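Local coordinates for protein CmeC (Campylobacter jejuni, PDB 4MT4) that probably serves as the outer membrane channel of a drug efflux system, a trimeric member of the outer membrane factor family, at residues 260-273 against 439-452. Sequence-based numbering, arbitrary orientation.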
loop_
_atom_site.group_PDB
_atom_site.type_symbol
_atom_site.label_atom_id
_atom_site.label_comp_id
_atom_site.label_asym_id
_atom_site.label_seq_id
_atom_site.Cartn_x
_atom_site.Cartn_y
_atom_site.Cartn_z
ATOM N N ILE B 260 27.740 -3.046 19.082
ATOM C CA ILE B 260 27.069 -2.436 17.942
ATOM C C ILE B 260 27.690 -1.078 17.625
ATOM O O ILE B 260 28.248 -0.430 18.510
ATOM C CB ILE B 260 25.555 -2.269 18.199
ATOM C CG1 ILE B 260 25.312 -1.360 19.404
ATOM C CG2 ILE B 260 24.893 -3.623 18.399
ATOM C CD1 ILE B 260 23.849 -1.103 19.684
ATOM N N PRO B 261 27.607 -0.648 16.354
ATOM C CA PRO B 261 28.151 0.652 15.944
ATOM C C PRO B 261 27.564 1.824 16.727
ATOM O O PRO B 261 26.404 1.780 17.136
ATOM C CB PRO B 261 27.758 0.742 14.466
ATOM C CG PRO B 261 27.654 -0.670 14.023
ATOM C CD PRO B 261 27.106 -1.420 15.202
ATOM N N THR B 262 28.375 2.856 16.934
ATOM C CA THR B 262 27.928 4.071 17.602
ATOM C C THR B 262 28.025 5.251 16.645
ATOM O O THR B 262 27.636 6.371 16.973
ATOM C CB THR B 262 28.759 4.366 18.863
ATOM O OG1 THR B 262 30.121 4.616 18.496
ATOM C CG2 THR B 262 28.705 3.190 19.828
ATOM N N GLY B 263 28.558 4.984 15.458
ATOM C CA GLY B 263 28.672 5.980 14.410
ATOM C C GLY B 263 28.442 5.328 13.060
ATOM O O GLY B 263 28.469 4.102 12.950
ATOM N N ILE B 264 28.213 6.136 12.031
ATOM C CA ILE B 264 27.934 5.591 10.709
ATOM C C ILE B 264 29.193 4.961 10.111
ATOM O O ILE B 264 30.308 5.437 10.326
ATOM C CB ILE B 264 27.368 6.673 9.757
ATOM C CG1 ILE B 264 26.851 6.035 8.464
ATOM C CG2 ILE B 264 28.402 7.758 9.475
ATOM C CD1 ILE B 264 25.980 6.949 7.640
ATOM N N SER B 265 29.006 3.869 9.378
ATOM C CA SER B 265 30.119 3.153 8.768
ATOM C C SER B 265 30.634 3.876 7.529
ATOM O O SER B 265 29.903 4.632 6.890
ATOM C CB SER B 265 29.699 1.729 8.406
ATOM O OG SER B 265 30.735 1.051 7.720
ATOM N N SER B 266 31.898 3.638 7.192
ATOM C CA SER B 266 32.504 4.254 6.018
ATOM C C SER B 266 32.133 3.486 4.755
ATOM O O SER B 266 32.367 3.951 3.639
ATOM C CB SER B 266 34.024 4.322 6.168
ATOM O OG SER B 266 34.588 3.024 6.230
ATOM N N THR B 267 31.554 2.304 4.944
ATOM C CA THR B 267 31.123 1.459 3.837
ATOM C C THR B 267 29.646 1.094 3.963
ATOM O O THR B 267 29.252 -0.036 3.685
ATOM C CB THR B 267 31.948 0.160 3.764
ATOM O OG1 THR B 267 31.840 -0.546 5.006
ATOM C CG2 THR B 267 33.412 0.467 3.489
ATOM N N ILE B 268 28.834 2.059 4.380
ATOM C CA ILE B 268 27.414 1.825 4.628
ATOM C C ILE B 268 26.661 1.487 3.338
ATOM O O ILE B 268 25.636 0.802 3.364
ATOM C CB ILE B 268 26.761 3.051 5.310
ATOM C CG1 ILE B 268 25.336 2.728 5.764
ATOM C CG2 ILE B 268 26.781 4.260 4.387
ATOM C CD1 ILE B 268 25.258 1.587 6.749
ATOM N N LEU B 269 27.183 1.956 2.208
ATOM C CA LEU B 269 26.563 1.695 0.916
ATOM C C LEU B 269 26.692 0.225 0.538
ATOM O O LEU B 269 25.854 -0.318 -0.182
ATOM C CB LEU B 269 27.188 2.574 -0.169
ATOM C CG LEU B 269 26.467 3.873 -0.533
ATOM C CD1 LEU B 269 26.314 4.784 0.675
ATOM C CD2 LEU B 269 27.210 4.582 -1.653
ATOM N N LEU B 270 27.746 -0.415 1.035
ATOM C CA LEU B 270 28.008 -1.815 0.728
ATOM C C LEU B 270 27.460 -2.751 1.801
ATOM O O LEU B 270 27.613 -3.967 1.704
ATOM C CB LEU B 270 29.510 -2.052 0.565
ATOM C CG LEU B 270 30.238 -1.211 -0.485
ATOM C CD1 LEU B 270 31.733 -1.493 -0.444
ATOM C CD2 LEU B 270 29.676 -1.474 -1.873
ATOM N N GLN B 271 26.823 -2.186 2.823
ATOM C CA GLN B 271 26.384 -2.985 3.962
ATOM C C GLN B 271 24.868 -3.038 4.135
ATOM O O GLN B 271 24.362 -3.809 4.949
ATOM C CB GLN B 271 27.034 -2.458 5.241
ATOM C CG GLN B 271 28.522 -2.750 5.321
ATOM C CD GLN B 271 29.195 -2.034 6.469
ATOM O OE1 GLN B 271 28.795 -0.935 6.849
ATOM N NE2 GLN B 271 30.224 -2.656 7.032
ATOM N N ARG B 272 24.145 -2.226 3.371
ATOM C CA ARG B 272 22.686 -2.269 3.392
ATOM C C ARG B 272 22.135 -2.889 2.109
ATOM O O ARG B 272 22.413 -2.404 1.012
ATOM C CB ARG B 272 22.101 -0.871 3.592
ATOM C CG ARG B 272 22.193 -0.347 5.021
ATOM C CD ARG B 272 21.474 0.987 5.167
ATOM N NE ARG B 272 20.056 0.879 4.837
ATOM C CZ ARG B 272 19.067 1.201 5.664
ATOM N NH1 ARG B 272 19.340 1.668 6.875
ATOM N NH2 ARG B 272 17.806 1.066 5.279
ATOM N N PRO B 273 21.347 -3.964 2.248
ATOM C CA PRO B 273 20.769 -4.700 1.117
ATOM C C PRO B 273 19.848 -3.844 0.248
ATOM O O PRO B 273 19.820 -4.019 -0.969
ATOM C CB PRO B 273 19.977 -5.824 1.797
ATOM C CG PRO B 273 20.609 -5.981 3.134
ATOM C CD PRO B 273 21.038 -4.606 3.538
ATOM N N ILE B 439 18.291 -1.735 20.232
ATOM C CA ILE B 439 19.492 -2.431 19.787
ATOM C C ILE B 439 19.277 -2.993 18.388
ATOM O O ILE B 439 20.134 -2.868 17.515
ATOM C CB ILE B 439 19.877 -3.580 20.742
ATOM C CG1 ILE B 439 20.080 -3.055 22.163
ATOM C CG2 ILE B 439 21.132 -4.281 20.255
ATOM C CD1 ILE B 439 21.200 -2.048 22.286
ATOM N N VAL B 440 18.116 -3.605 18.187
ATOM C CA VAL B 440 17.757 -4.204 16.908
ATOM C C VAL B 440 17.679 -3.157 15.798
ATOM O O VAL B 440 18.148 -3.389 14.683
ATOM C CB VAL B 440 16.408 -4.947 17.004
ATOM C CG1 VAL B 440 16.043 -5.577 15.669
ATOM C CG2 VAL B 440 16.467 -6.003 18.094
ATOM N N ASP B 441 17.090 -2.005 16.113
ATOM C CA ASP B 441 16.949 -0.922 15.146
ATOM C C ASP B 441 18.304 -0.458 14.619
ATOM O O ASP B 441 18.451 -0.177 13.432
ATOM C CB ASP B 441 16.195 0.258 15.765
ATOM C CG ASP B 441 14.705 -0.005 15.891
ATOM O OD1 ASP B 441 14.165 -0.770 15.064
ATOM O OD2 ASP B 441 14.073 0.554 16.814
ATOM N N VAL B 442 19.288 -0.384 15.510
ATOM C CA VAL B 442 20.650 -0.028 15.124
ATOM C C VAL B 442 21.244 -1.103 14.222
ATOM O O VAL B 442 21.798 -0.803 13.165
ATOM C CB VAL B 442 21.562 0.162 16.354
ATOM C CG1 VAL B 442 23.004 0.380 15.917
ATOM C CG2 VAL B 442 21.075 1.321 17.203
ATOM N N ILE B 443 21.122 -2.354 14.651
ATOM C CA ILE B 443 21.594 -3.489 13.866
ATOM C C ILE B 443 20.915 -3.530 12.498
ATOM O O ILE B 443 21.567 -3.758 11.477
ATOM C CB ILE B 443 21.344 -4.825 14.603
ATOM C CG1 ILE B 443 22.112 -4.853 15.928
ATOM C CG2 ILE B 443 21.743 -6.003 13.727
ATOM C CD1 ILE B 443 21.860 -6.095 16.761
ATOM N N LYS B 444 19.607 -3.293 12.485
ATOM C CA LYS B 444 18.834 -3.283 11.247
ATOM C C LYS B 444 19.277 -2.162 10.314
ATOM O O LYS B 444 19.386 -2.353 9.103
ATOM C CB LYS B 444 17.341 -3.138 11.550
ATOM C CG LYS B 444 16.445 -3.193 10.319
ATOM C CD LYS B 444 15.100 -2.526 10.570
ATOM C CE LYS B 444 14.395 -3.115 11.781
ATOM N NZ LYS B 444 13.080 -2.461 12.029
ATOM N N ALA B 445 19.532 -0.989 10.887
ATOM C CA ALA B 445 19.894 0.190 10.104
ATOM C C ALA B 445 21.271 0.056 9.463
ATOM O O ALA B 445 21.563 0.707 8.462
ATOM C CB ALA B 445 19.842 1.435 10.975
ATOM N N PHE B 446 22.114 -0.792 10.042
ATOM C CA PHE B 446 23.469 -0.987 9.534
ATOM C C PHE B 446 23.582 -2.240 8.668
ATOM O O PHE B 446 24.682 -2.654 8.301
ATOM C CB PHE B 446 24.469 -1.056 10.692
ATOM C CG PHE B 446 24.877 0.290 11.220
ATOM C CD1 PHE B 446 24.081 0.960 12.132
ATOM C CD2 PHE B 446 26.054 0.886 10.800
ATOM C CE1 PHE B 446 24.450 2.197 12.618
ATOM C CE2 PHE B 446 26.430 2.124 11.281
ATOM C CZ PHE B 446 25.626 2.780 12.193
ATOM N N GLY B 447 22.441 -2.837 8.339
ATOM C CA GLY B 447 22.410 -3.949 7.404
ATOM C C GLY B 447 22.376 -5.335 8.022
ATOM O O GLY B 447 22.223 -6.328 7.313
ATOM N N GLY B 448 22.528 -5.405 9.340
ATOM C CA GLY B 448 22.446 -6.668 10.052
ATOM C C GLY B 448 23.555 -7.653 9.733
ATOM O O GLY B 448 23.415 -8.852 9.969
ATOM N N GLY B 449 24.663 -7.151 9.195
ATOM C CA GLY B 449 25.814 -7.987 8.902
ATOM C C GLY B 449 25.999 -8.282 7.426
ATOM O O GLY B 449 26.896 -9.033 7.045
ATOM N N PHE B 450 25.149 -7.691 6.593
ATOM C CA PHE B 450 25.238 -7.888 5.151
ATOM C C PHE B 450 26.456 -7.184 4.566
ATOM O O PHE B 450 26.749 -6.039 4.910
ATOM C CB PHE B 450 23.964 -7.392 4.461
ATOM C CG PHE B 450 24.053 -7.373 2.959
ATOM C CD1 PHE B 450 23.893 -8.538 2.227
ATOM C CD2 PHE B 450 24.284 -6.187 2.279
ATOM C CE1 PHE B 450 23.970 -8.523 0.848
ATOM C CE2 PHE B 450 24.364 -6.166 0.899
ATOM C CZ PHE B 450 24.205 -7.336 0.182
ATOM N N GLU B 451 27.167 -7.881 3.686
ATOM C CA GLU B 451 28.297 -7.301 2.973
ATOM C C GLU B 451 28.159 -7.565 1.476
ATOM O O GLU B 451 28.230 -8.709 1.027
ATOM C CB GLU B 451 29.619 -7.861 3.506
ATOM C CG GLU B 451 29.894 -7.543 4.973
ATOM C CD GLU B 451 30.260 -6.087 5.210
ATOM O OE1 GLU B 451 30.463 -5.345 4.227
ATOM O OE2 GLU B 451 30.350 -5.685 6.391
ATOM N N GLN B 452 27.957 -6.495 0.714
ATOM C CA GLN B 452 27.674 -6.595 -0.715
ATOM C C GLN B 452 28.806 -7.254 -1.501
ATOM O O GLN B 452 28.565 -7.937 -2.499
ATOM C CB GLN B 452 27.387 -5.202 -1.287
ATOM C CG GLN B 452 27.057 -5.182 -2.770
ATOM C CD GLN B 452 26.838 -3.780 -3.300
ATOM O OE1 GLN B 452 26.031 -3.019 -2.765
ATOM N NE2 GLN B 452 27.565 -3.425 -4.353
HETATM O O HOH W 1 32.339 -3.061 4.544
HETATM O O HOH W 2 25.760 -0.108 -2.935
#
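Phe446 and Pro261 meet where the loop 260-273 packs over the C-terminal end of helix 411-445 and the glycine turn after it. This is mostly buried packing in the helical part of an outer membrane factor, between the lead-in to helix 273-293 and the exit from helix 411-445. Pro261 CB lies over one face of the Phe446 ring, 3.8 Å from its centroid, in a CH-pi contact. The loop then bends round the rim of this ring. Gly263 O, Ile264 CA and Ser265 N all reach its edge. Next to the proline, Ile260 CD1 touches Ile439 CD1 at 3.8 Å, and Ile260 CG2 rests on Ile443 CG1.

Arg272 bends at chi3 (60°), which brings NH1 to the helix end, 2.9 Å from Ala445 O. This hydrogen bond is bent (N-H...O 134°), and the NH1 donor stands 20° out of the carbonyl plane. NH1 thus holds the helix end, while NH2 of the same guanidinium forms salt bridges with Asp274 and Glu368.

Gly447 starts a type I' turn that ends at Phe450. Its CA makes a CA-H...O contact with Gln271 O at 3.1 Å. A side chain on Gly447 would run into that oxygen, and the backbone angles alone already require a glycine. Pro273 CG covers a face of the Phe450 ring. Beyond the turn, Gln452 N bonds to Leu270 O at 2.7 Å. Gln271 and Glu451 run side by side, and NE2 of Gln271 donates to the syn side of Glu451 OE2 at 3.1 Å. Ser265 OG donates to Gln271 OE1, which helps to fix the turn of this amide.

Helix 339-405 packs against Ile264, Ile268 and Leu269, while helix 129-195 meets Val440, Lys444 and Gln452. Ile264 also touches Leu244 of a neighbouring subunit.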